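Hypothetical protein PH0495 (Pyrococcus horikoshii, PDB 1X3L) catalyses the ATP-dependent, magnesium-requiring phosphorylation of D-glycerate to 2-phosphoglycerate, and can also use other nucleotides or pyrophosphate as the phosphate donor. Local coordinates at residues V31-D35 and D36-V40; S159-I163 and H164-T168; E231-P234 and E235-L239; G305-V308 and Q309-E313; I394-E397 and K398-E402. All blocks are in the same frame, centred on the assembly; numbering follows the deposited sequence. Where two conformers were deposited one is given.

Interaction 1 is a beta hairpin, whereas the other four contacts lie on helices: three at helix starts (interactions 2, 3 and 5) and one within a helix (interaction 4). Interaction 2 is the most superficial, none of its touching residues being buried; the rest have one flank in the interior. Interactions 2 and 3, with centres about 17 Å apart, both pack against helix 146-158. Interactions 4 and 5 lie on one side of the chain's centre, and interaction 4 is opposite interaction 3. Apolar staples mark the helix starts at 159-168 and 394-402, but at 231-239 an arginine folding back onto backbone carbonyls takes that position. Interactions 1 and 4 rest on regular backbone bonding and aliphatic contacts.

Interaction 1: V31-D35 and D36-V40; sequences VKVSD and DKIIV
With CG1 of Val31 anti to its own nitrogen (chi1 -172°) and CG2 of Ile38 likewise opposite the nitrogen (CG1 being at chi1 -64°), the two methyls are set beside one another, Val31 CG1 lying 3.9 Å from Ile38 CG2. The side chains run side by side and point the same way. Looser contacts continue this row: Val33 CG2 is 4.4 Å from Ile38 CG1, and CG2 of Val31 faces CG2 of Val40 at a similar distance. This face, carrying Val31, Val33, Ile38 and Val40, turns inward onto Ile70 of helix 60-70 and onto strand 188-194, where Leu192 meets both Val31 and Val40. The segments form a tight antiparallel beta hairpin that reverses at Asp35 and Asp36, and strand 43-46 adds a third strand beside 37-40. Lys32 and Ile39 make a hydrogen-bonded pair, Lys32 N to Ile39 O at 2.9 Å and Ile39 N to Lys32 O at 2.7 Å. Nearer the turn, Ser34 N donates to Lys37 O at 2.8 Å. On the other face, CB of Lys32 lies 3.8 Å from Ile39 O; the lysine chain then bends at its second torsion and leads away, its NZ bonding to Leu28 O. Lys37 CB packs against Ser34 CB at 3.9 Å beside the turn.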
loop_
_atom_site.group_PDB
_atom_site.type_symbol
_atom_site.label_atom_id
_atom_site.label_comp_id
_atom_site.label_asym_id
_atom_site.label_seq_id
_atom_site.Cartn_x
_atom_site.Cartn_y
_atom_site.Cartn_z
ATOM N N VAL A 31 9.604 10.394 -11.007
ATOM C CA VAL A 31 10.963 10.513 -11.517
ATOM C C VAL A 31 11.045 11.107 -12.916
ATOM O O VAL A 31 10.581 10.502 -13.883
ATOM C CB VAL A 31 11.659 9.127 -11.547
ATOM C CG1 VAL A 31 13.131 9.288 -11.879
ATOM C CG2 VAL A 31 11.475 8.417 -10.213
ATOM N N LYS A 32 11.640 12.292 -13.011
ATOM C CA LYS A 32 11.821 12.972 -14.289
ATOM C C LYS A 32 13.319 12.988 -14.581
ATOM O O LYS A 32 14.132 13.135 -13.667
ATOM C CB LYS A 32 11.292 14.405 -14.211
ATOM C CG LYS A 32 9.847 14.510 -13.745
ATOM C CD LYS A 32 8.895 13.743 -14.656
ATOM C CE LYS A 32 7.466 13.840 -14.144
ATOM N NZ LYS A 32 6.512 13.058 -14.971
ATOM N N VAL A 33 13.691 12.827 -15.844
ATOM C CA VAL A 33 15.103 12.821 -16.201
ATOM C C VAL A 33 15.431 13.899 -17.224
ATOM O O VAL A 33 14.718 14.068 -18.214
ATOM C CB VAL A 33 15.541 11.442 -16.730
ATOM C CG1 VAL A 33 16.979 11.514 -17.224
ATOM C CG2 VAL A 33 15.412 10.399 -15.633
ATOM N N SER A 34 16.515 14.626 -16.968
ATOM C CA SER A 34 16.973 15.675 -17.870
ATOM C C SER A 34 17.966 15.082 -18.860
ATOM O O SER A 34 17.603 14.255 -19.696
ATOM C CB SER A 34 17.644 16.820 -17.101
ATOM O OG SER A 34 16.698 17.567 -16.357
ATOM N N ASP A 35 19.221 15.501 -18.761
ATOM C CA ASP A 35 20.253 14.984 -19.644
ATOM C C ASP A 35 21.337 14.458 -18.723
ATOM O O ASP A 35 22.070 13.523 -19.060
ATOM C CB ASP A 35 20.829 16.054 -20.574
ATOM C CG ASP A 35 21.878 15.499 -21.525
ATOM O OD1 ASP A 35 22.965 15.096 -21.052
ATOM O OD2 ASP A 35 21.612 15.462 -22.747
ATOM N N ASP A 36 21.425 15.060 -17.544
ATOM C CA ASP A 36 22.422 14.665 -16.566
ATOM C C ASP A 36 21.815 14.737 -15.170
ATOM O O ASP A 36 22.455 14.378 -14.183
ATOM C CB ASP A 36 23.630 15.600 -16.661
ATOM C CG ASP A 36 24.851 15.051 -15.954
ATOM O OD1 ASP A 36 25.875 15.767 -15.886
ATOM O OD2 ASP A 36 24.786 13.899 -15.470
ATOM N N LYS A 37 20.569 15.195 -15.096
ATOM C CA LYS A 37 19.891 15.335 -13.817
ATOM C C LYS A 37 18.673 14.426 -13.674
ATOM O O LYS A 37 17.960 14.161 -14.644
ATOM C CB LYS A 37 19.454 16.790 -13.620
ATOM C CG LYS A 37 20.549 17.822 -13.869
ATOM C CD LYS A 37 21.693 17.704 -12.867
ATOM C CE LYS A 37 22.795 18.721 -13.165
ATOM N NZ LYS A 37 23.902 18.673 -12.166
ATOM N N ILE A 38 18.453 13.950 -12.453
ATOM C CA ILE A 38 17.309 13.105 -12.132
ATOM C C ILE A 38 16.509 13.891 -11.102
ATOM O O ILE A 38 17.030 14.232 -10.046
ATOM C CB ILE A 38 17.745 11.763 -11.514
ATOM C CG1 ILE A 38 18.546 10.957 -12.539
ATOM C CG2 ILE A 38 16.522 10.972 -11.066
ATOM C CD1 ILE A 38 19.041 9.621 -12.024
ATOM N N ILE A 39 15.253 14.193 -11.410
ATOM C CA ILE A 39 14.424 14.963 -10.490
ATOM C C ILE A 39 13.283 14.124 -9.920
ATOM O O ILE A 39 12.336 13.766 -10.627
ATOM C CB ILE A 39 13.854 16.218 -11.188
ATOM C CG1 ILE A 39 14.991 16.972 -11.889
ATOM C CG2 ILE A 39 13.193 17.132 -10.164
ATOM C CD1 ILE A 39 14.539 18.192 -12.671
ATOM N N VAL A 40 13.386 13.819 -8.629
ATOM C CA VAL A 40 12.397 13.006 -7.937
ATOM C C VAL A 40 11.514 13.857 -7.033
ATOM O O VAL A 40 11.963 14.369 -6.003
ATOM C CB VAL A 40 13.086 11.917 -7.093
ATOM C CG1 VAL A 40 12.052 10.958 -6.531
ATOM C CG2 VAL A 40 14.092 11.175 -7.943
#

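Interaction 2: S159-I163 and H164-T168; sequences SGAKI and HEINT
Glu165 folds back over Lys162, the residue at the N-cap of helix 163-171. Glu165 CB sits 3.4 Å from Lys162 O, and CG of the glutamate, placed beside the backbone nitrogen (chi1 -62°), packs 3.9 Å from Lys162 CB. The chain stays extended beyond CG, carrying CD past the same CB to within 3.8 Å. At the tip, OE1 accepts from Lys162 N at 3.2 Å through its anti lone pair, while also bonding to the hydroxyl of Tyr227. Replacing Glu165 by alanine would probably leave Lys162 N and the Tyr227 hydroxyl without this acceptor and free the turn before the helix to shift. Alongside the lysine chain lies the imidazole of His164, its NE2 3.9 Å from Lys162 CD. The carbonyl of Lys162 begins the helical bonding by accepting from Ile166 N at 3.1 Å. Ile166 also reaches back past the N-cap: its CG1 touches Ala161 CB at 3.8 Å, with Leu156 and Leu157 of helix 146-158 packing on the same isoleucine. The bond from the N-cap nitrogen to the N3 glutamate is one half of a capping box, and the Ala161-Ile166 contact around it is a hydrophobic staple, two motifs of helix N-termini.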
loop_
_atom_site.group_PDB
_atom_site.type_symbol
_atom_site.label_atom_id
_atom_site.label_comp_id
_atom_site.label_asym_id
_atom_site.label_seq_id
_atom_site.Cartn_x
_atom_site.Cartn_y
_atom_site.Cartn_z
ATOM N N SER A 159 2.537 -17.081 20.595
ATOM C CA SER A 159 2.380 -16.515 21.931
ATOM C C SER A 159 1.635 -15.186 21.921
ATOM O O SER A 159 1.571 -14.494 22.939
ATOM C CB SER A 159 3.752 -16.324 22.579
ATOM O OG SER A 159 4.531 -15.405 21.834
ATOM N N GLY A 160 1.068 -14.837 20.771
ATOM C CA GLY A 160 0.337 -13.589 20.664
ATOM C C GLY A 160 1.216 -12.392 20.957
ATOM O O GLY A 160 1.267 -11.905 22.086
ATOM N N ALA A 161 1.915 -11.917 19.933
ATOM C CA ALA A 161 2.798 -10.769 20.085
ATOM C C ALA A 161 2.337 -9.628 19.189
ATOM O O ALA A 161 1.897 -9.858 18.061
ATOM C CB ALA A 161 4.221 -11.164 19.734
ATOM N N LYS A 162 2.432 -8.401 19.691
ATOM C CA LYS A 162 2.023 -7.243 18.909
ATOM C C LYS A 162 2.875 -7.171 17.644
ATOM O O LYS A 162 4.060 -7.504 17.665
ATOM C CB LYS A 162 2.166 -5.964 19.741
ATOM C CG LYS A 162 1.264 -5.939 20.973
ATOM C CD LYS A 162 1.266 -4.575 21.653
ATOM C CE LYS A 162 0.378 -4.568 22.894
ATOM N NZ LYS A 162 0.281 -3.214 23.524
ATOM N N ILE A 163 2.265 -6.744 16.544
ATOM C CA ILE A 163 2.954 -6.663 15.259
ATOM C C ILE A 163 4.242 -5.833 15.230
ATOM O O ILE A 163 5.195 -6.187 14.532
ATOM C CB ILE A 163 1.993 -6.148 14.159
ATOM C CG1 ILE A 163 2.763 -5.902 12.856
ATOM C CG2 ILE A 163 1.285 -4.894 14.640
ATOM C CD1 ILE A 163 1.892 -5.417 11.718
ATOM N N HIS A 164 4.286 -4.737 15.977
ATOM C CA HIS A 164 5.486 -3.909 15.974
ATOM C C HIS A 164 6.600 -4.544 16.807
ATOM O O HIS A 164 7.782 -4.281 16.577
ATOM C CB HIS A 164 5.168 -2.499 16.488
ATOM C CG HIS A 164 4.858 -2.436 17.949
ATOM N ND1 HIS A 164 5.831 -2.528 18.922
ATOM C CD2 HIS A 164 3.684 -2.275 18.606
ATOM C CE1 HIS A 164 5.270 -2.424 20.114
ATOM N NE2 HIS A 164 3.969 -2.269 19.951
ATOM N N GLU A 165 6.218 -5.382 17.768
ATOM C CA GLU A 165 7.189 -6.065 18.619
ATOM C C GLU A 165 7.828 -7.194 17.823
ATOM O O GLU A 165 8.971 -7.571 18.070
ATOM C CB GLU A 165 6.512 -6.640 19.868
ATOM C CG GLU A 165 5.885 -5.597 20.776
ATOM C CD GLU A 165 5.245 -6.202 22.013
ATOM O OE1 GLU A 165 4.372 -7.079 21.865
ATOM O OE2 GLU A 165 5.614 -5.798 23.135
ATOM N N ILE A 166 7.072 -7.729 16.871
ATOM C CA ILE A 166 7.546 -8.809 16.018
ATOM C C ILE A 166 8.500 -8.231 14.986
ATOM O O ILE A 166 9.472 -8.877 14.594
ATOM C CB ILE A 166 6.367 -9.508 15.301
ATOM C CG1 ILE A 166 5.526 -10.272 16.328
ATOM C CG2 ILE A 166 6.881 -10.442 14.213
ATOM C CD1 ILE A 166 4.306 -10.960 15.748
ATOM N N ASN A 167 8.211 -7.006 14.553
ATOM C CA ASN A 167 9.042 -6.307 13.580
ATOM C C ASN A 167 10.369 -5.947 14.238
ATOM O O ASN A 167 11.413 -5.947 13.592
ATOM C CB ASN A 167 8.354 -5.023 13.113
ATOM C CG ASN A 167 7.073 -5.290 12.350
ATOM O OD1 ASN A 167 6.680 -6.443 12.162
ATOM N ND2 ASN A 167 6.410 -4.225 11.910
ATOM N N THR A 168 10.316 -5.630 15.526
ATOM C CA THR A 168 11.515 -5.274 16.275
ATOM C C THR A 168 12.470 -6.458 16.331
ATOM O O THR A 168 13.673 -6.313 16.099
ATOM C CB THR A 168 11.167 -4.852 17.707
ATOM O OG1 THR A 168 10.453 -3.610 17.671
ATOM C CG2 THR A 168 12.431 -4.691 18.545
#

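Interaction 3: E231-P234 and E235-L239. With EDO (1,2-ethanediol), chain F.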
loop_
_atom_site.group_PDB
_atom_site.type_symbol
_atom_site.label_atom_id
_atom_site.label_comp_id
_atom_site.label_asym_id
_atom_site.label_seq_id
_atom_site.Cartn_x
_atom_site.Cartn_y
_atom_site.Cartn_z
ATOM N N GLU A 231 13.918 -18.537 25.605
ATOM C CA GLU A 231 14.611 -19.816 25.707
ATOM C C GLU A 231 14.093 -20.794 24.656
ATOM O O GLU A 231 14.730 -21.809 24.373
ATOM C CB GLU A 231 14.420 -20.418 27.104
ATOM C CG GLU A 231 14.993 -19.583 28.242
ATOM C CD GLU A 231 16.512 -19.503 28.215
ATOM O OE1 GLU A 231 17.085 -18.785 29.064
ATOM O OE2 GLU A 231 17.133 -20.155 27.350
ATOM N N LYS A 232 12.940 -20.481 24.075
ATOM C CA LYS A 232 12.344 -21.350 23.068
ATOM C C LYS A 232 12.888 -21.121 21.661
ATOM O O LYS A 232 12.883 -22.034 20.836
ATOM C CB LYS A 232 10.821 -21.189 23.069
ATOM C CG LYS A 232 10.144 -21.651 24.357
ATOM C CD LYS A 232 8.624 -21.559 24.238
ATOM C CE LYS A 232 7.917 -22.106 25.473
ATOM N NZ LYS A 232 8.188 -21.299 26.697
ATOM N N VAL A 233 13.355 -19.907 21.383
ATOM C CA VAL A 233 13.901 -19.601 20.063
ATOM C C VAL A 233 15.229 -20.328 19.887
ATOM O O VAL A 233 15.893 -20.657 20.867
ATOM C CB VAL A 233 14.150 -18.088 19.889
ATOM C CG1 VAL A 233 12.849 -17.327 20.062
ATOM C CG2 VAL A 233 15.191 -17.610 20.893
ATOM N N PRO A 234 15.634 -20.592 18.635
ATOM C CA PRO A 234 16.904 -21.287 18.414
ATOM C C PRO A 234 18.081 -20.576 19.081
ATOM O O PRO A 234 18.041 -19.367 19.323
ATOM C CB PRO A 234 17.022 -21.323 16.889
ATOM C CG PRO A 234 16.230 -20.127 16.454
ATOM C CD PRO A 234 15.028 -20.191 17.355
ATOM N N GLU A 235 19.125 -21.342 19.377
ATOM C CA GLU A 235 20.316 -20.814 20.027
ATOM C C GLU A 235 20.949 -19.700 19.195
ATOM O O GLU A 235 21.434 -18.711 19.738
ATOM C CB GLU A 235 21.332 -21.942 20.239
ATOM C CG GLU A 235 22.325 -21.704 21.368
ATOM C CD GLU A 235 23.443 -22.733 21.384
ATOM O OE1 GLU A 235 23.150 -23.941 21.220
ATOM O OE2 GLU A 235 24.616 -22.337 21.567
ATOM N N SER A 236 20.932 -19.867 17.876
ATOM C CA SER A 236 21.514 -18.886 16.966
ATOM C C SER A 236 20.880 -17.507 17.115
ATOM O O SER A 236 21.547 -16.490 16.922
ATOM C CB SER A 236 21.373 -19.358 15.517
ATOM O OG SER A 236 20.012 -19.383 15.120
ATOM N N VAL A 237 19.592 -17.472 17.448
ATOM C CA VAL A 237 18.904 -16.199 17.621
ATOM C C VAL A 237 19.359 -15.537 18.917
ATOM O O VAL A 237 19.684 -14.349 18.929
ATOM C CB VAL A 237 17.366 -16.377 17.635
ATOM C CG1 VAL A 237 16.685 -15.070 18.026
ATOM C CG2 VAL A 237 16.888 -16.803 16.258
ATOM N N ARG A 238 19.393 -16.299 20.007
ATOM C CA ARG A 238 19.843 -15.738 21.273
ATOM C C ARG A 238 21.288 -15.271 21.143
ATOM O O ARG A 238 21.651 -14.202 21.637
ATOM C CB ARG A 238 19.756 -16.768 22.404
ATOM C CG ARG A 238 18.393 -16.879 23.067
ATOM C CD ARG A 238 18.498 -17.657 24.374
ATOM N NE ARG A 238 19.027 -19.002 24.161
ATOM C CZ ARG A 238 18.373 -19.969 23.525
ATOM N NH1 ARG A 238 17.156 -19.745 23.042
ATOM N NH2 ARG A 238 18.941 -21.156 23.360
ATOM N N LEU A 239 22.108 -16.068 20.465
ATOM C CA LEU A 239 23.516 -15.723 20.301
ATOM C C LEU A 239 23.725 -14.433 19.516
ATOM O O LEU A 239 24.531 -13.592 19.903
ATOM C CB LEU A 239 24.278 -16.865 19.621
ATOM C CG LEU A 239 25.779 -16.616 19.424
ATOM C CD1 LEU A 239 26.450 -16.422 20.781
ATOM C CD2 LEU A 239 26.407 -17.794 18.682
HETATM C C1 EDO F . 19.007 -14.502 30.086
HETATM O O1 EDO F . 19.329 -13.105 30.128
HETATM C C2 EDO F . 20.046 -15.252 29.253
HETATM O O2 EDO F . 19.731 -16.648 29.215
#
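Ser236 sets its OG beside the ring of Pro234, 4.0 Å from CB. One residue on, Val237 approaches the same ring more tightly: its CG2, placed beside the backbone nitrogen, comes to 3.4 Å from Pro234 CG, closer than ordinary van der Waals contact. Thr152 of helix 146-158 packs against both Pro234 and Val237. Val237 N donates to Pro234 O at 3.1 Å from well above the carbonyl plane, and the CB of Val237 lies 4.1 Å from Val233 CG2. Arg238 follows, its nitrogen making a weak bond to the same proline carbonyl. Its side chain bends at the third torsion (chi3 -59°) and swings back over the preceding loop, where CG rests 3.9 Å from Val233 CG2. NH1 donates to Val233 O at 2.7 Å, the acceptor tilted 24° from the guanidinium plane, and bonds as well to Trp230 O. Over one guanidinium face lies Glu231 OE2, 3.9 Å from NE; no N-H points at it, leaving a long salt bridge of charge alone. Pro234 O lies over the opposite face. A leucine in place of Arg238 would probably leave Val233 O and Trp230 O without their shared donor and Glu231 without its opposite charge. The other oxygen of Glu231 makes a weak bond to a 1,2-ethanediol, probably from the crystallisation liquor. Helix 235-246 thus begins with a proline at the N-cap, and the arginine of its first turn clasps the carbonyls of the incoming loop.

Interaction 4: G305-V308 and Q309-E313; sequences GSIV and QEIAE
A one-turn contact within helix 297-314 brings Ile307 against Ile311 on the flank that packs on the mixed sheet. The two side chains cross at a slant, with Ile307 CG2 4.0 Å from Ile311 CD1. CG1 of Ile311 stands beside the backbone nitrogen (chi1 -69°), which brings it to 3.3 Å from Ile307 O, beyond the oxygen end of that carbonyl. Both isoleucines reach Leu324 of strand 322-328, and Ile311 also touches Val433 of strand 427-435. Val308 extends the buried flank, packing on Ala431 and Val433. Its carbonyl accepts from Ala312 N at 3.0 Å and has the methyl of Ala312 3.6 Å away, while that alanine touches Leu358. On the more exposed flank, Gln309 doubles back along the helix: its CG passes 3.4 Å from Gly305 O, and its OE1 accepts from Lys354 NZ. The carboxylate of Glu310 instead leads away from this turn and pairs with Arg316. Successive i to i+4 bonds hold the backbone, including Gln309 N to Gly305 O at 3.0 Å and Ile311 N to Ile307 O at the same length. The aliphatic ridge facing the strands and the polar outer side are those of an amphipathic alpha helix, here in the beta-alpha-beta crossover from strand 285-290 to its parallel neighbour 322-328.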
loop_
_atom_site.group_PDB
_atom_site.type_symbol
_atom_site.label_atom_id
_atom_site.label_comp_id
_atom_site.label_asym_id
_atom_site.label_seq_id
_atom_site.Cartn_x
_atom_site.Cartn_y
_atom_site.Cartn_z
ATOM N N GLY A 305 -23.003 9.433 4.019
ATOM C CA GLY A 305 -24.330 9.761 3.533
ATOM C C GLY A 305 -24.929 10.945 4.284
ATOM O O GLY A 305 -25.621 11.766 3.684
ATOM N N SER A 306 -24.661 11.046 5.586
ATOM C CA SER A 306 -25.201 12.151 6.389
ATOM C C SER A 306 -24.595 13.489 5.971
ATOM O O SER A 306 -25.266 14.521 6.016
ATOM C CB SER A 306 -24.948 11.928 7.886
ATOM O OG SER A 306 -23.579 12.078 8.217
ATOM N N ILE A 307 -23.327 13.477 5.573
ATOM C CA ILE A 307 -22.678 14.705 5.135
ATOM C C ILE A 307 -23.243 15.096 3.765
ATOM O O ILE A 307 -23.479 16.273 3.494
ATOM C CB ILE A 307 -21.146 14.532 5.053
ATOM C CG1 ILE A 307 -20.578 14.307 6.461
ATOM C CG2 ILE A 307 -20.511 15.765 4.407
ATOM C CD1 ILE A 307 -19.093 14.007 6.482
ATOM N N VAL A 308 -23.465 14.103 2.907
ATOM C CA VAL A 308 -24.030 14.364 1.589
ATOM C C VAL A 308 -25.414 14.983 1.748
ATOM O O VAL A 308 -25.784 15.873 0.990
ATOM C CB VAL A 308 -24.137 13.080 0.751
ATOM C CG1 VAL A 308 -25.019 13.321 -0.473
ATOM C CG2 VAL A 308 -22.758 12.652 0.307
ATOM N N GLN A 309 -26.172 14.512 2.739
ATOM C CA GLN A 309 -27.506 15.046 3.010
ATOM C C GLN A 309 -27.446 16.533 3.361
ATOM O O GLN A 309 -28.208 17.342 2.833
ATOM C CB GLN A 309 -28.158 14.333 4.194
ATOM C CG GLN A 309 -28.773 12.992 3.917
ATOM C CD GLN A 309 -29.522 12.466 5.133
ATOM O OE1 GLN A 309 -28.923 12.170 6.171
ATOM N NE2 GLN A 309 -30.841 12.365 5.014
ATOM N N GLU A 310 -26.547 16.872 4.278
ATOM C CA GLU A 310 -26.380 18.245 4.740
ATOM C C GLU A 310 -26.013 19.174 3.580
ATOM O O GLU A 310 -26.548 20.274 3.460
ATOM C CB GLU A 310 -25.295 18.287 5.821
ATOM C CG GLU A 310 -25.286 19.537 6.690
ATOM C CD GLU A 310 -26.497 19.636 7.613
ATOM O OE1 GLU A 310 -27.156 18.601 7.875
ATOM O OE2 GLU A 310 -26.783 20.757 8.091
ATOM N N ILE A 311 -25.101 18.717 2.730
ATOM C CA ILE A 311 -24.653 19.493 1.575
ATOM C C ILE A 311 -25.799 19.768 0.596
ATOM O O ILE A 311 -26.008 20.905 0.173
ATOM C CB ILE A 311 -23.497 18.749 0.834
ATOM C CG1 ILE A 311 -22.238 18.754 1.712
ATOM C CG2 ILE A 311 -23.218 19.399 -0.533
ATOM C CD1 ILE A 311 -21.071 17.994 1.125
ATOM N N ALA A 312 -26.546 18.727 0.244
ATOM C CA ALA A 312 -27.653 18.876 -0.694
ATOM C C ALA A 312 -28.822 19.648 -0.088
ATOM O O ALA A 312 -29.566 20.331 -0.794
ATOM C CB ALA A 312 -28.128 17.504 -1.159
ATOM N N GLU A 313 -28.968 19.552 1.227
ATOM C CA GLU A 313 -30.070 20.206 1.915
ATOM C C GLU A 313 -29.818 21.654 2.334
ATOM O O GLU A 313 -30.699 22.497 2.183
ATOM C CB GLU A 313 -30.455 19.384 3.149
ATOM C CG GLU A 313 -31.737 19.821 3.841
ATOM C CD GLU A 313 -32.974 19.513 3.015
ATOM O OE1 GLU A 313 -33.108 18.354 2.559
ATOM O OE2 GLU A 313 -33.811 20.423 2.826
#

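Interaction 5: I394-E397 and K398-E402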
loop_
_atom_site.group_PDB
_atom_site.type_symbol
_atom_site.label_atom_id
_atom_site.label_comp_id
_atom_site.label_asym_id
_atom_site.label_seq_id
_atom_site.Cartn_x
_atom_site.Cartn_y
_atom_site.Cartn_z
ATOM N N ILE A 394 -36.498 -5.129 -2.207
ATOM C CA ILE A 394 -35.308 -5.426 -1.416
ATOM C C ILE A 394 -35.277 -4.619 -0.125
ATOM O O ILE A 394 -35.410 -3.395 -0.139
ATOM C CB ILE A 394 -34.010 -5.141 -2.212
ATOM C CG1 ILE A 394 -33.900 -6.115 -3.389
ATOM C CG2 ILE A 394 -32.800 -5.266 -1.303
ATOM C CD1 ILE A 394 -32.674 -5.908 -4.255
ATOM N N ASP A 395 -35.117 -5.316 0.994
ATOM C CA ASP A 395 -35.044 -4.656 2.288
ATOM C C ASP A 395 -33.567 -4.425 2.579
ATOM O O ASP A 395 -32.850 -5.333 3.003
ATOM C CB ASP A 395 -35.686 -5.531 3.365
ATOM C CG ASP A 395 -35.553 -4.940 4.750
ATOM O OD1 ASP A 395 -35.549 -3.698 4.881
ATOM O OD2 ASP A 395 -35.466 -5.721 5.715
ATOM N N VAL A 396 -33.116 -3.200 2.333
ATOM C CA VAL A 396 -31.718 -2.837 2.522
ATOM C C VAL A 396 -31.161 -3.146 3.910
ATOM O O VAL A 396 -30.084 -3.734 4.027
ATOM C CB VAL A 396 -31.499 -1.339 2.195
ATOM C CG1 VAL A 396 -30.041 -0.955 2.405
ATOM C CG2 VAL A 396 -31.905 -1.071 0.758
ATOM N N GLU A 397 -31.882 -2.753 4.957
ATOM C CA GLU A 397 -31.424 -3.005 6.323
ATOM C C GLU A 397 -31.199 -4.496 6.552
ATOM O O GLU A 397 -30.216 -4.895 7.170
ATOM C CB GLU A 397 -32.445 -2.480 7.344
ATOM C CG GLU A 397 -32.564 -0.959 7.427
ATOM C CD GLU A 397 -32.999 -0.316 6.117
ATOM O OE1 GLU A 397 -33.958 -0.818 5.486
ATOM O OE2 GLU A 397 -32.385 0.702 5.727
ATOM N N LYS A 398 -32.113 -5.319 6.049
ATOM C CA LYS A 398 -32.000 -6.766 6.204
ATOM C C LYS A 398 -30.797 -7.296 5.433
ATOM O O LYS A 398 -30.073 -8.162 5.921
ATOM C CB LYS A 398 -33.270 -7.461 5.708
ATOM C CG LYS A 398 -33.284 -8.968 5.935
ATOM C CD LYS A 398 -34.528 -9.627 5.329
ATOM C CE LYS A 398 -34.540 -9.525 3.801
ATOM N NZ LYS A 398 -35.746 -10.167 3.202
ATOM N N VAL A 399 -30.588 -6.777 4.227
ATOM C CA VAL A 399 -29.463 -7.210 3.398
ATOM C C VAL A 399 -28.144 -6.915 4.101
ATOM O O VAL A 399 -27.233 -7.741 4.102
ATOM C CB VAL A 399 -29.468 -6.502 2.021
ATOM C CG1 VAL A 399 -28.248 -6.938 1.211
ATOM C CG2 VAL A 399 -30.743 -6.841 1.263
ATOM N N LEU A 400 -28.045 -5.734 4.703
ATOM C CA LEU A 400 -26.828 -5.350 5.412
ATOM C C LEU A 400 -26.640 -6.211 6.659
ATOM O O LEU A 400 -25.527 -6.613 6.982
ATOM C CB LEU A 400 -26.881 -3.860 5.785
ATOM C CG LEU A 400 -26.650 -2.908 4.602
ATOM C CD1 LEU A 400 -27.021 -1.482 4.980
ATOM C CD2 LEU A 400 -25.182 -2.990 4.168
ATOM N N LYS A 401 -27.737 -6.501 7.351
ATOM C CA LYS A 401 -27.683 -7.331 8.553
ATOM C C LYS A 401 -27.136 -8.711 8.186
ATOM O O LYS A 401 -26.333 -9.287 8.911
ATOM C CB LYS A 401 -29.083 -7.459 9.157
ATOM C CG LYS A 401 -29.180 -8.370 10.376
ATOM C CD LYS A 401 -30.634 -8.501 10.829
ATOM C CE LYS A 401 -30.786 -9.461 12.002
ATOM N NZ LYS A 401 -32.219 -9.629 12.388
ATOM N N GLU A 402 -27.574 -9.223 7.040
ATOM C CA GLU A 402 -27.134 -10.527 6.557
ATOM C C GLU A 402 -25.793 -10.458 5.833
ATOM O O GLU A 402 -25.259 -11.485 5.414
ATOM C CB GLU A 402 -28.181 -11.106 5.607
ATOM C CG GLU A 402 -29.436 -11.607 6.292
ATOM C CD GLU A 402 -30.566 -11.850 5.315
ATOM O OE1 GLU A 402 -30.292 -12.319 4.189
ATOM O OE2 GLU A 402 -31.732 -11.581 5.673
HETATM O O HOH W 1 -34.857 -8.133 0.926
#
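Val399 N bonds to Asp395 O at 2.9 Å and Leu400 N to Val396 O at the same length, opening helix 396-401 with i to i+4 links. Asp395 occupies the N-cap. With its CG opposite the backbone nitrogen (chi1 176°), the carboxylate turns toward the first turn, where OD2 makes a weak capping bond of 3.4 Å to Lys398 N; the place of OD2 is somewhat doubtful. The lysine chain crosses the aspartate at about a right angle, its CE 4.2 Å from Asp395 CB. A water accepts from Asp395 N at 2.8 Å and, more weakly, from Lys398 NZ. On the inner side, Ile394 CG2 meets Val399 CG2 at 3.6 Å, a hydrophobic staple spanning the cap, with Leu389 and Ala408 packing around the pair. Val396 CG1 and Leu400 CD1 run side by side, 4.0 Å apart, on the flank facing helix 343-351. A negative group at the amino end would probably interact well with the helix dipole, while any attraction from the nearby amino group of Lys398 is uncertain; the contact therefore joins an apolar clasp inside to a water-linked, weakly capped polar side outside.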